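Uncharacterized protein Atu2129 (Agrobacterium tumefaciens, PDB 3DNH) is of unknown function but has a CREG-like beta-barrel related to pyridoxamine 5'-phosphate oxidases, a family that commonly binds flavin. Local coordinates at residues V31-L36 against L172-S177. Sequence-based numbering, arbitrary orientation.
Sequences VARDVL and LRTDLS
R33 reaches out from helix 28-38 and lays its chain along the backbone of L172, while its guanidinium carries on to T174. NH2 donates to T174 OG1 at 2.9 Å, a bond bent to 134° at the hydrogen, with the hydroxyl tilted 21° out of the guanidinium plane. The two side chains cross at about a right angle. R173 adds its carbonyl O over one face of the group, displaced toward the rim. The bend at chi3 (79°) turns the guanidinium off the line of an otherwise extended chain.

A water bridges R33 NE and T174 OG1. Lying in the guanidinium plane at its edge, it accepts from NE at 3.1 Å and also bonds the hydroxyl; it sits unusually close to L172 O, so that third link is doubtful. NH2 also forms a salt bridge with D222, outside the two segments.

The apolar half belongs to L172. Its CD2 meets A32 CB at 3.7 Å and runs beside R33 CG, and L36 CD2, one turn along the helix from A32, packs on L172 CB at 4.3 Å.

Helix 28-38 is thus joined to the link between helices 169-172 and 180-194. Side chains of strand 106-115 of the barrel touch both segments, L107 meeting A32, V35 and L36, and L109 meeting L172.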
loop_
_atom_site.group_PDB
_atom_site.type_symbol
_atom_site.label_atom_id
_atom_site.label_comp_id
_atom_site.label_asym_id
_atom_site.label_seq_id
_atom_site.Cartn_x
_atom_site.Cartn_y
_atom_site.Cartn_z
ATOM N N VAL A 31 -7.300 -2.967 17.651
ATOM C CA VAL A 31 -6.256 -2.611 16.678
ATOM C C VAL A 31 -6.813 -2.585 15.245
ATOM O O VAL A 31 -6.515 -1.676 14.453
ATOM C CB VAL A 31 -5.034 -3.590 16.763
ATOM C CG1 VAL A 31 -4.097 -3.393 15.590
ATOM C CG2 VAL A 31 -4.275 -3.403 18.062
ATOM N N ALA A 32 -7.625 -3.594 14.907
ATOM C CA ALA A 32 -8.301 -3.655 13.614
ATOM C C ALA A 32 -9.213 -2.464 13.320
ATOM O O ALA A 32 -9.155 -1.911 12.235
ATOM C CB ALA A 32 -9.104 -4.980 13.488
ATOM N N ARG A 33 -10.049 -2.085 14.278
ATOM C CA ARG A 33 -10.999 -0.990 14.100
ATOM C C ARG A 33 -10.259 0.333 13.992
ATOM O O ARG A 33 -10.695 1.237 13.286
ATOM C CB ARG A 33 -12.061 -0.986 15.214
ATOM C CG ARG A 33 -13.151 -2.029 14.946
ATOM C CD ARG A 33 -14.253 -2.017 16.009
ATOM N NE ARG A 33 -15.179 -0.911 15.758
ATOM C CZ ARG A 33 -15.962 -0.408 16.690
ATOM N NH1 ARG A 33 -15.932 -0.953 17.895
ATOM N NH2 ARG A 33 -16.784 0.609 16.411
ATOM N N ASP A 34 -9.117 0.423 14.652
ATOM C CA ASP A 34 -8.279 1.615 14.563
ATOM C C ASP A 34 -7.646 1.739 13.202
ATOM O O ASP A 34 -7.662 2.813 12.615
ATOM C CB ASP A 34 -7.188 1.619 15.633
ATOM C CG ASP A 34 -6.793 3.023 16.040
ATOM O OD1 ASP A 34 -7.703 3.841 16.344
ATOM O OD2 ASP A 34 -5.572 3.305 16.081
ATOM N N VAL A 35 -7.119 0.638 12.675
ATOM C CA VAL A 35 -6.575 0.634 11.295
ATOM C C VAL A 35 -7.671 0.947 10.299
ATOM O O VAL A 35 -7.453 1.652 9.285
ATOM C CB VAL A 35 -5.951 -0.746 10.923
ATOM C CG1 VAL A 35 -5.472 -0.756 9.469
ATOM C CG2 VAL A 35 -4.781 -1.064 11.854
ATOM N N LEU A 36 -8.845 0.367 10.544
ATOM C CA LEU A 36 -9.976 0.602 9.691
ATOM C C LEU A 36 -10.281 2.098 9.553
ATOM O O LEU A 36 -10.493 2.600 8.422
ATOM C CB LEU A 36 -11.210 -0.125 10.190
ATOM C CG LEU A 36 -12.535 0.121 9.465
ATOM C CD1 LEU A 36 -12.581 -0.473 8.078
ATOM C CD2 LEU A 36 -13.637 -0.481 10.377
ATOM N N LEU A 172 -15.931 -5.618 13.224
ATOM C CA LEU A 172 -15.420 -4.363 12.724
ATOM C C LEU A 172 -16.483 -3.291 12.608
ATOM O O LEU A 172 -16.152 -2.095 12.620
ATOM C CB LEU A 172 -14.731 -4.537 11.371
ATOM C CG LEU A 172 -13.563 -5.495 11.296
ATOM C CD1 LEU A 172 -12.885 -5.220 9.957
ATOM C CD2 LEU A 172 -12.604 -5.268 12.443
ATOM N N ARG A 173 -17.741 -3.688 12.444
ATOM C CA ARG A 173 -18.812 -2.710 12.221
ATOM C C ARG A 173 -19.177 -1.908 13.434
ATOM O O ARG A 173 -19.125 -2.422 14.546
ATOM C CB ARG A 173 -20.083 -3.379 11.723
ATOM C CG ARG A 173 -20.235 -3.299 10.202
ATOM C CD ARG A 173 -21.653 -3.747 9.805
ATOM N NE ARG A 173 -22.162 -4.807 10.683
ATOM C CZ ARG A 173 -21.947 -6.114 10.517
ATOM N NH1 ARG A 173 -21.229 -6.572 9.484
ATOM N NH2 ARG A 173 -22.462 -6.972 11.396
ATOM N N THR A 174 -19.586 -0.653 13.223
ATOM C CA THR A 174 -20.177 0.108 14.323
ATOM C C THR A 174 -21.690 -0.000 14.361
ATOM O O THR A 174 -22.361 0.363 13.412
ATOM C CB THR A 174 -19.788 1.595 14.237
ATOM O OG1 THR A 174 -18.366 1.679 14.195
ATOM C CG2 THR A 174 -20.332 2.355 15.437
ATOM N N ASP A 175 -22.233 -0.452 15.488
ATOM C CA ASP A 175 -23.663 -0.652 15.600
ATOM C C ASP A 175 -24.394 0.680 15.823
ATOM O O ASP A 175 -24.166 1.369 16.823
ATOM C CB ASP A 175 -23.936 -1.639 16.729
ATOM C CG ASP A 175 -25.389 -2.080 16.798
ATOM O OD1 ASP A 175 -26.234 -1.601 16.001
ATOM O OD2 ASP A 175 -25.676 -2.937 17.661
ATOM N N LEU A 176 -25.298 1.017 14.898
ATOM C CA LEU A 176 -26.014 2.299 14.952
ATOM C C LEU A 176 -27.402 2.198 15.606
ATOM O O LEU A 176 -28.016 3.223 15.881
ATOM C CB LEU A 176 -26.094 2.982 13.577
ATOM C CG LEU A 176 -24.781 3.238 12.773
ATOM C CD1 LEU A 176 -25.058 3.967 11.455
ATOM C CD2 LEU A 176 -23.706 3.944 13.547
ATOM N N SER A 177 -27.876 0.968 15.839
ATOM C CA SER A 177 -29.155 0.677 16.524
ATOM C C SER A 177 -29.146 1.260 17.902
ATOM O O SER A 177 -28.149 1.127 18.603
ATOM C CB SER A 177 -29.325 -0.822 16.701
ATOM O OG SER A 177 -29.061 -1.460 15.489
HETATM O O HOH W 1 -16.092 0.403 13.125
#